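Local coordinates for tyrosine specific protein phosphatase (Trypanosoma cruzi, PDB 4AZ1) that probably acts as a protein tyrosine phosphatase, removing phosphate from tyrosine residues of target proteins, at residues 39-44 / 74-79; 46-51 / 101-106. All coordinates share one frame; numbering follows the deposited sequence.

Interaction 1. Residues 39-44 / 74-79; sequences FATSLK and PYYING. With FMT (formic acid), chain H.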
ATOM      1  N   PHE A  39      15.880 -18.320  -1.749  1.00 57.17           N
ATOM      2  CA  PHE A  39      14.791 -17.356  -1.843  1.00 42.84           C
ATOM      3  C   PHE A  39      14.514 -16.743  -0.479  1.00 53.28           C
ATOM      4  O   PHE A  39      13.376 -16.367  -0.184  1.00 55.35           O
ATOM      5  CB  PHE A  39      13.527 -18.047  -2.338  1.00 44.34           C
ATOM      6  CG  PHE A  39      13.626 -18.545  -3.749  1.00 45.47           C
ATOM      7  CD1 PHE A  39      13.409 -17.681  -4.811  1.00 45.38           C
ATOM      8  CD2 PHE A  39      13.954 -19.875  -4.017  1.00 44.77           C
ATOM      9  CE1 PHE A  39      13.494 -18.136  -6.143  1.00 44.46           C
ATOM     10  CE2 PHE A  39      14.049 -20.333  -5.330  1.00 48.42           C
ATOM     11  CZ  PHE A  39      13.811 -19.455  -6.399  1.00 45.74           C
ATOM     12  N   ALA A  40      15.567 -16.633   0.336  1.00 55.16           N
ATOM     13  CA  ALA A  40      15.464 -16.241   1.742  1.00 63.00           C
ATOM     14  C   ALA A  40      14.563 -15.043   2.006  1.00 55.88           C
ATOM     15  O   ALA A  40      13.576 -15.147   2.741  1.00 64.28           O
ATOM     16  CB  ALA A  40      16.864 -15.986   2.330  1.00 66.54           C
ATOM     17  N   THR A  41      14.908 -13.903   1.421  1.00 57.08           N
ATOM     18  CA  THR A  41      14.172 -12.669   1.685  1.00 52.76           C
ATOM     19  C   THR A  41      12.743 -12.743   1.179  1.00 48.75           C
ATOM     20  O   THR A  41      11.802 -12.293   1.847  1.00 59.23           O
ATOM     21  CB  THR A  41      14.878 -11.462   1.063  1.00 56.55           C
ATOM     22  OG1 THR A  41      16.199 -11.359   1.616  1.00 55.87           O
ATOM     23  CG2 THR A  41      14.102 -10.178   1.359  1.00 55.85           C
ATOM     24  N   SER A  42      12.580 -13.318  -0.004  1.00 49.50           N
ATOM     25  CA  SER A  42      11.274 -13.430  -0.612  1.00 52.04           C
ATOM     26  C   SER A  42      10.377 -14.328   0.242  1.00 54.82           C
ATOM     27  O   SER A  42       9.172 -14.069   0.386  1.00 45.97           O
ATOM     28  CB  SER A  42      11.428 -13.995  -2.021  1.00 52.10           C
ATOM     29  OG  SER A  42      10.215 -13.928  -2.711  1.00 44.44           O
ATOM     30  N   LEU A  43      10.975 -15.368   0.824  1.00 49.58           N
ATOM     31  CA  LEU A  43      10.228 -16.334   1.633  1.00 53.74           C
ATOM     32  C   LEU A  43       9.731 -15.798   2.981  1.00 55.58           C
ATOM     33  O   LEU A  43       8.659 -16.189   3.447  1.00 62.65           O
ATOM     34  CB  LEU A  43      11.054 -17.603   1.856  1.00 59.25           C
ATOM     35  CG  LEU A  43      10.699 -18.761   0.925  1.00 73.54           C
ATOM     36  CD1 LEU A  43      11.723 -19.893   1.012  1.00 79.70           C
ATOM     37  CD2 LEU A  43       9.296 -19.274   1.225  1.00 75.57           C
ATOM     38  N   LYS A  44      10.501 -14.926   3.624  1.00 49.84           N
ATOM     39  CA  LYS A  44      10.025 -14.344   4.870  1.00 61.48           C
ATOM     40  C   LYS A  44       9.046 -13.191   4.637  1.00 62.51           C
ATOM     41  O   LYS A  44       8.462 -12.667   5.585  1.00 62.76           O
ATOM     42  CB  LYS A  44      11.185 -13.945   5.798  1.00 74.07           C
ATOM     43  CG  LYS A  44      12.034 -12.782   5.326  1.00 75.89           C
ATOM     44  CD  LYS A  44      12.836 -12.212   6.486  1.00 82.52           C
ATOM     45  CE  LYS A  44      13.535 -10.917   6.099  1.00 90.02           C
ATOM     46  NZ  LYS A  44      14.249 -10.311   7.258  1.00 97.25           N
ATOM     47  N   PRO A  74      14.558  -0.909   3.314  1.00 88.29           N
ATOM     48  CA  PRO A  74      13.389  -1.057   4.185  1.00 90.00           C
ATOM     49  C   PRO A  74      12.096  -1.409   3.446  1.00 88.85           C
ATOM     50  O   PRO A  74      11.013  -1.305   4.032  1.00 94.18           O
ATOM     51  CB  PRO A  74      13.257   0.334   4.809  1.00 91.28           C
ATOM     52  CG  PRO A  74      13.756   1.256   3.738  1.00 90.91           C
ATOM     53  CD  PRO A  74      14.852   0.507   3.017  1.00 88.63           C
ATOM     54  N   TYR A  75      12.185  -1.828   2.194  0.54 78.76           N
ATOM     55  CA  TYR A  75      10.978  -2.269   1.521  0.54 72.47           C
ATOM     56  C   TYR A  75      11.227  -3.497   0.672  0.54 70.92           C
ATOM     57  O   TYR A  75      12.362  -3.815   0.314  0.54 72.83           O
ATOM     58  CB  TYR A  75      10.359  -1.146   0.690  0.54 65.47           C
ATOM     59  CG  TYR A  75      11.342  -0.453  -0.209  0.54 57.68           C
ATOM     60  CD1 TYR A  75      11.777  -1.053  -1.374  0.54 41.73           C
ATOM     61  CD2 TYR A  75      11.833   0.806   0.109  0.54 59.56           C
ATOM     62  CE1 TYR A  75      12.668  -0.430  -2.199  0.54 51.87           C
ATOM     63  CE2 TYR A  75      12.732   1.441  -0.715  0.54 59.52           C
ATOM     64  CZ  TYR A  75      13.146   0.815  -1.871  0.54 58.29           C
ATOM     65  OH  TYR A  75      14.045   1.429  -2.710  0.54 60.55           O
ATOM     66  N   TYR A  76      10.143  -4.179   0.351  1.00 60.92           N
ATOM     67  CA  TYR A  76      10.222  -5.425  -0.382  1.00 48.11           C
ATOM     68  C   TYR A  76       9.316  -5.362  -1.593  1.00 46.76           C
ATOM     69  O   TYR A  76       8.115  -5.057  -1.487  1.00 41.92           O
ATOM     70  CB  TYR A  76       9.841  -6.618   0.508  1.00 49.33           C
ATOM     71  CG  TYR A  76       9.631  -7.912  -0.262  1.00 44.71           C
ATOM     72  CD1 TYR A  76      10.699  -8.747  -0.553  1.00 40.85           C
ATOM     73  CD2 TYR A  76       8.362  -8.303  -0.677  1.00 39.55           C
ATOM     74  CE1 TYR A  76      10.515  -9.923  -1.250  1.00 36.33           C
ATOM     75  CE2 TYR A  76       8.171  -9.487  -1.375  1.00 39.50           C
ATOM     76  CZ  TYR A  76       9.253 -10.287  -1.655  1.00 42.21           C
ATOM     77  OH  TYR A  76       9.071 -11.459  -2.345  1.00 46.24           O
ATOM     78  N   ILE A  77       9.906  -5.622  -2.752  1.00 39.71           N
ATOM     79  CA  ILE A  77       9.129  -5.977  -3.904  1.00 36.82           C
ATOM     80  C   ILE A  77       9.574  -7.388  -4.299  1.00 47.30           C
ATOM     81  O   ILE A  77      10.758  -7.737  -4.177  1.00 49.66           O
ATOM     82  CB  ILE A  77       9.271  -4.957  -5.050  1.00 47.48           C
ATOM     83  CG1 ILE A  77      10.627  -5.079  -5.737  1.00 39.86           C
ATOM     84  CG2 ILE A  77       9.042  -3.516  -4.519  1.00 35.64           C
ATOM     85  CD1 ILE A  77      10.620  -4.569  -7.180  1.00 43.95           C
ATOM     86  N   ASN A  78       8.620  -8.220  -4.699  1.00 42.22           N
ATOM     87  CA  ASN A  78       8.947  -9.539  -5.239  1.00 46.52           C
ATOM     88  C   ASN A  78       9.481  -9.303  -6.652  1.00 49.18           C
ATOM     89  O   ASN A  78       8.720  -9.341  -7.627  1.00 51.05           O
ATOM     90  CB  ASN A  78       7.685 -10.402  -5.259  1.00 37.93           C
ATOM     91  CG  ASN A  78       7.935 -11.823  -5.713  1.00 45.66           C
ATOM     92  OD1 ASN A  78       8.729 -12.080  -6.619  1.00 56.11           O
ATOM     93  ND2 ASN A  78       7.226 -12.761  -5.097  1.00 42.20           N
ATOM     94  N   GLY A  79      10.777  -9.008  -6.761  1.00 34.37           N
ATOM     95  CA  GLY A  79      11.336  -8.631  -8.051  1.00 40.15           C
ATOM     96  C   GLY A  79      12.827  -8.860  -8.174  1.00 43.23           C
ATOM     97  O   GLY A  79      13.539  -8.945  -7.171  1.00 46.06           O
TER
HETATM   98  C   FMT H1306       5.903  -5.911  -6.058  1.00 68.43           C
HETATM   99  O1  FMT H1306       6.278  -6.729  -5.206  1.00 61.87           O
HETATM  100  O2  FMT H1306       6.423  -5.738  -7.171  1.00 57.81           O

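Interaction 2. Residues 46-51 / 101-106; sequences RHKNRY and IPDFLA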
ATOM      1  N   ARG A  46       6.129 -13.416   2.743  1.00 49.45           N
ATOM      2  CA  ARG A  46       4.987 -13.994   2.041  1.00 57.54           C
ATOM      3  C   ARG A  46       3.710 -13.160   2.155  1.00 58.03           C
ATOM      4  O   ARG A  46       2.823 -13.260   1.306  1.00 56.43           O
ATOM      5  CB  ARG A  46       4.746 -15.447   2.464  1.00 69.02           C
ATOM      6  CG  ARG A  46       4.614 -15.684   3.951  1.00 82.88           C
ATOM      7  CD  ARG A  46       4.177 -17.122   4.192  1.00 92.26           C
ATOM      8  NE  ARG A  46       4.772 -18.013   3.197  1.00102.22           N
ATOM      9  CZ  ARG A  46       4.365 -19.256   2.958  1.00104.29           C
ATOM     10  NH1 ARG A  46       3.352 -19.771   3.643  1.00103.85           N
ATOM     11  NH2 ARG A  46       4.972 -19.982   2.027  1.00104.69           N
ATOM     12  N   HIS A  47       3.631 -12.328   3.194  1.00 50.59           N
ATOM     13  CA  HIS A  47       2.507 -11.415   3.358  1.00 52.95           C
ATOM     14  C   HIS A  47       2.402 -10.483   2.160  1.00 50.34           C
ATOM     15  O   HIS A  47       1.325  -9.972   1.864  1.00 49.28           O
ATOM     16  CB  HIS A  47       2.660 -10.565   4.631  1.00 59.92           C
ATOM     17  CG  HIS A  47       2.471 -11.327   5.910  1.00 58.61           C
ATOM     18  ND1 HIS A  47       2.156 -12.668   5.946  1.00 61.16           N
ATOM     19  CD2 HIS A  47       2.552 -10.922   7.199  1.00 54.45           C
ATOM     20  CE1 HIS A  47       2.055 -13.060   7.206  1.00 62.83           C
ATOM     21  NE2 HIS A  47       2.296 -12.024   7.986  1.00 64.40           N
ATOM     22  N   LYS A  48       3.523 -10.253   1.479  1.00 44.98           N
ATOM     23  CA  LYS A  48       3.542  -9.319   0.359  1.00 44.56           C
ATOM     24  C   LYS A  48       3.721 -10.019  -0.971  1.00 35.16           C
ATOM     25  O   LYS A  48       3.862  -9.376  -2.017  1.00 33.54           O
ATOM     26  CB  LYS A  48       4.622  -8.250   0.558  1.00 54.31           C
ATOM     27  CG  LYS A  48       4.289  -7.264   1.670  1.00 51.61           C
ATOM     28  CD  LYS A  48       5.445  -6.321   1.948  1.00 56.88           C
ATOM     29  CE  LYS A  48       5.071  -5.316   3.041  1.00 61.65           C
ATOM     30  NZ  LYS A  48       6.255  -4.548   3.507  1.00 60.48           N
ATOM     31  N   ASN A  49       3.727 -11.344  -0.934  1.00 36.73           N
ATOM     32  CA  ASN A  49       3.770 -12.104  -2.173  1.00 38.69           C
ATOM     33  C   ASN A  49       2.354 -12.336  -2.690  1.00 39.49           C
ATOM     34  O   ASN A  49       1.487 -12.809  -1.944  1.00 35.70           O
ATOM     35  CB  ASN A  49       4.510 -13.423  -1.948  1.00 41.88           C
ATOM     36  CG  ASN A  49       5.991 -13.213  -1.695  1.00 42.80           C
ATOM     37  OD1 ASN A  49       6.560 -12.205  -2.123  1.00 43.95           O
ATOM     38  ND2 ASN A  49       6.625 -14.164  -1.015  1.00 43.95           N
ATOM     39  N   ARG A  50       2.112 -11.981  -3.950  1.00 32.83           N
ATOM     40  CA  ARG A  50       0.821 -12.239  -4.564  1.00 34.57           C
ATOM     41  C   ARG A  50       0.572 -13.752  -4.705  1.00 36.22           C
ATOM     42  O   ARG A  50      -0.540 -14.239  -4.497  1.00 34.65           O
ATOM     43  CB  ARG A  50       0.735 -11.547  -5.921  1.00 27.61           C
ATOM     44  CG  ARG A  50      -0.634 -11.661  -6.606  1.00 29.73           C
ATOM     45  CD  ARG A  50      -0.711 -10.817  -7.899  1.00 30.52           C
ATOM     46  NE  ARG A  50      -0.663  -9.379  -7.612  1.00 34.10           N
ATOM     47  CZ  ARG A  50      -1.707  -8.656  -7.211  1.00 33.28           C
ATOM     48  NH1 ARG A  50      -2.893  -9.225  -7.066  1.00 29.05           N
ATOM     49  NH2 ARG A  50      -1.574  -7.356  -6.958  1.00 32.43           N
ATOM     50  N   TYR A  51       1.613 -14.496  -5.052  1.00 30.53           N
ATOM     51  CA  TYR A  51       1.494 -15.946  -5.191  1.00 36.40           C
ATOM     52  C   TYR A  51       2.528 -16.620  -4.288  1.00 37.57           C
ATOM     53  O   TYR A  51       3.723 -16.322  -4.365  1.00 43.50           O
ATOM     54  CB  TYR A  51       1.695 -16.360  -6.652  1.00 34.71           C
ATOM     55  CG  TYR A  51       0.718 -15.696  -7.596  1.00 37.23           C
ATOM     56  CD1 TYR A  51      -0.565 -16.205  -7.766  1.00 36.37           C
ATOM     57  CD2 TYR A  51       1.071 -14.555  -8.306  1.00 24.70           C
ATOM     58  CE1 TYR A  51      -1.479 -15.599  -8.629  1.00 32.43           C
ATOM     59  CE2 TYR A  51       0.161 -13.932  -9.186  1.00 24.96           C
ATOM     60  CZ  TYR A  51      -1.115 -14.462  -9.330  1.00 37.16           C
ATOM     61  OH  TYR A  51      -2.039 -13.883 -10.186  1.00 36.35           O
ATOM     62  N   ILE A 101       2.006  -2.122  -2.030  1.00 32.41           N
ATOM     63  CA  ILE A 101       2.072  -0.941  -2.890  1.00 38.79           C
ATOM     64  C   ILE A 101       2.958   0.192  -2.335  1.00 43.44           C
ATOM     65  O   ILE A 101       3.688   0.815  -3.108  1.00 42.44           O
ATOM     66  CB  ILE A 101       0.666  -0.440  -3.297  1.00 35.76           C
ATOM     67  CG1 ILE A 101       0.063  -1.376  -4.343  1.00 35.15           C
ATOM     68  CG2 ILE A 101       0.705   0.997  -3.859  1.00 29.92           C
ATOM     69  CD1 ILE A 101      -1.424  -1.093  -4.626  1.00 31.15           C
ATOM     70  N   PRO A 102       2.914   0.452  -1.005  1.00 41.64           N
ATOM     71  CA  PRO A 102       3.794   1.529  -0.537  1.00 39.54           C
ATOM     72  C   PRO A 102       5.267   1.196  -0.794  1.00 40.27           C
ATOM     73  O   PRO A 102       6.045   2.095  -1.158  1.00 37.26           O
ATOM     74  CB  PRO A 102       3.517   1.585   0.971  1.00 38.10           C
ATOM     75  CG  PRO A 102       2.145   1.006   1.138  1.00 36.79           C
ATOM     76  CD  PRO A 102       2.034  -0.049   0.073  1.00 38.52           C
ATOM     77  N   ASP A 103       5.641  -0.069  -0.596  1.00 31.07           N
ATOM     78  CA  ASP A 103       6.992  -0.535  -0.920  1.00 36.14           C
ATOM     79  C   ASP A 103       7.315  -0.300  -2.390  1.00 36.07           C
ATOM     80  O   ASP A 103       8.418   0.131  -2.748  1.00 35.80           O
ATOM     81  CB  ASP A 103       7.109  -2.030  -0.637  1.00 46.52           C
ATOM     82  CG  ASP A 103       6.772  -2.379   0.800  1.00 61.98           C
ATOM     83  OD1 ASP A 103       5.577  -2.260   1.184  1.00 60.49           O
ATOM     84  OD2 ASP A 103       7.704  -2.780   1.532  1.00 60.76           O
ATOM     85  N   PHE A 104       6.350  -0.597  -3.245  1.00 34.56           N
ATOM     86  CA  PHE A 104       6.571  -0.518  -4.683  1.00 32.75           C
ATOM     87  C   PHE A 104       6.823   0.941  -5.064  1.00 37.98           C
ATOM     88  O   PHE A 104       7.797   1.260  -5.761  1.00 38.16           O
ATOM     89  CB  PHE A 104       5.354  -1.086  -5.410  1.00 27.94           C
ATOM     90  CG  PHE A 104       5.459  -1.070  -6.918  1.00 34.42           C
ATOM     91  CD1 PHE A 104       6.339  -1.916  -7.582  1.00 31.09           C
ATOM     92  CD2 PHE A 104       4.649  -0.231  -7.671  1.00 32.83           C
ATOM     93  CE1 PHE A 104       6.412  -1.914  -8.976  1.00 36.77           C
ATOM     94  CE2 PHE A 104       4.722  -0.219  -9.067  1.00 28.93           C
ATOM     95  CZ  PHE A 104       5.597  -1.060  -9.716  1.00 33.59           C
ATOM     96  N   LEU A 105       5.960   1.828  -4.580  1.00 33.25           N
ATOM     97  CA  LEU A 105       6.073   3.252  -4.900  1.00 35.27           C
ATOM     98  C   LEU A 105       7.349   3.846  -4.318  1.00 38.35           C
ATOM     99  O   LEU A 105       8.001   4.702  -4.944  1.00 37.34           O
ATOM    100  CB  LEU A 105       4.844   4.027  -4.402  1.00 33.42           C
ATOM    101  CG  LEU A 105       3.502   3.618  -5.027  1.00 32.08           C
ATOM    102  CD1 LEU A 105       2.339   4.515  -4.557  1.00 32.37           C
ATOM    103  CD2 LEU A 105       3.570   3.603  -6.535  1.00 30.05           C
ATOM    104  N   ALA A 106       7.703   3.402  -3.114  1.00 36.77           N
ATOM    105  CA  ALA A 106       8.917   3.885  -2.466  1.00 36.91           C
ATOM    106  C   ALA A 106      10.142   3.494  -3.283  1.00 38.81           C
ATOM    107  O   ALA A 106      11.105   4.265  -3.396  1.00 42.11           O
ATOM    108  CB  ALA A 106       9.032   3.326  -1.058  1.00 43.90           C
TER

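Interaction 1. Residues 39-44 / 74-79
S42, on the short helix 40-44, meets Y76 hydroxyl to hydroxyl, and this is the polar heart of the contact. Y76 begins the Y-I-N sequence of 76-78, which matches the conserved YIN element leading into the first strand of the sheet in classical tyrosine phosphatases. S42 OG gives its proton to Y76 OH at 2.7 Å. With OG anti to the backbone N (chi1 -171°), the hydroxyl swings off the helix onto the phenol oxygen. Y76 OH has a second, stronger partner in N49 OD1, while S42 OG also takes the amide N-H of A56, so both buried hydroxyls are gripped twice.

Van der Waals contact is modest. Y76 CE1 lies 3.6 Å from S42 CA, an oblique approach that brings the ring alongside the helix backbone. Further along the ring, T41 CG2 comes up to Y76 CD1 at 4.2 Å as the two side chains slide past each other in opposite directions.

N78 adds a looser fringe: its ND2 stands 4.0 Å from S42 OG and is spent instead on I54 O and N49 OD1, and its OD1 takes R267. The residue is the centre of an inverse gamma turn, with a weak bond from G79 N to I77 O, and its own N lies over one face of the Y76 ring, offset toward the rim. A formic acid, probably from the crystallisation liquor and also held by Q94 NE2, receives N78 N on its O1 at 2.8 Å, with an N-H...O angle of 147°.

Interaction 2. Residues 46-51 / 101-106
The D103 carboxylate is the flat group that carries this contact, and K48 NZ comes to it on the syn side of OD2, 27° out of the carboxylate plane. The salt bridge is lopsided: NZ lies 3.0 Å from D103 OD2, whereas its bond to D103 OD1, at 3.3 Å, is weak. Away from the bridge, R50 CG lies over one face of the Y51 ring, toward the rim.

K48 gets across because its chain is fully extended beyond CG, the first torsion (chi1 -70°) setting CG beside the backbone N. The two side chains cross at about a right angle, and the contact is made by the end of the lysine, NZ and CE; K48 CE follows at 3.6 Å from D103 OD1. The buried D103 is not left to the lysine alone, since OD2 also accepts the backbone N of Y76. Its place in the first turn of helix 101-110 would probably help stabilise the negative charge, together with K48.

The run from K48 to Y51 matches the KNRY sequence of the phosphotyrosine recognition loop in classical tyrosine phosphatases, and probably plays the same part here. R50 is tied by a salt bridge to D131, and its O accepts R35 of the second subunit. Around the helix, I101, P102 and L105 pack on V145, and F104 meets Y133 edge-to-face. The bridge thus joins the loop between helix 40-44 and strand 79-82 to the start of helix 101-110, beside strand 142-145, one of the two outermost strands of the large sheet.

How the interactions relate
The centres of the two interactions are 9 Å apart, and their segments alternate along the chain. Interaction 1 is the more buried, a neutral hydroxyl pair with an aromatic ring against the short helix; interaction 2 is smaller, partly buried and ionic, with a lysine that keeps some exposure. They share no segment but interlock: N49, from 46-51, serves both the short helix 40-44 and residues 74-79 through its side-chain amide, with N49 ND2 2.9 Å from S42 O. On the other side, 74-79 lies against helix 101-110, where I77 CG2 packs 3.9 Å from F104 CA. Residues 74-79 are therefore in touch with all three other segments.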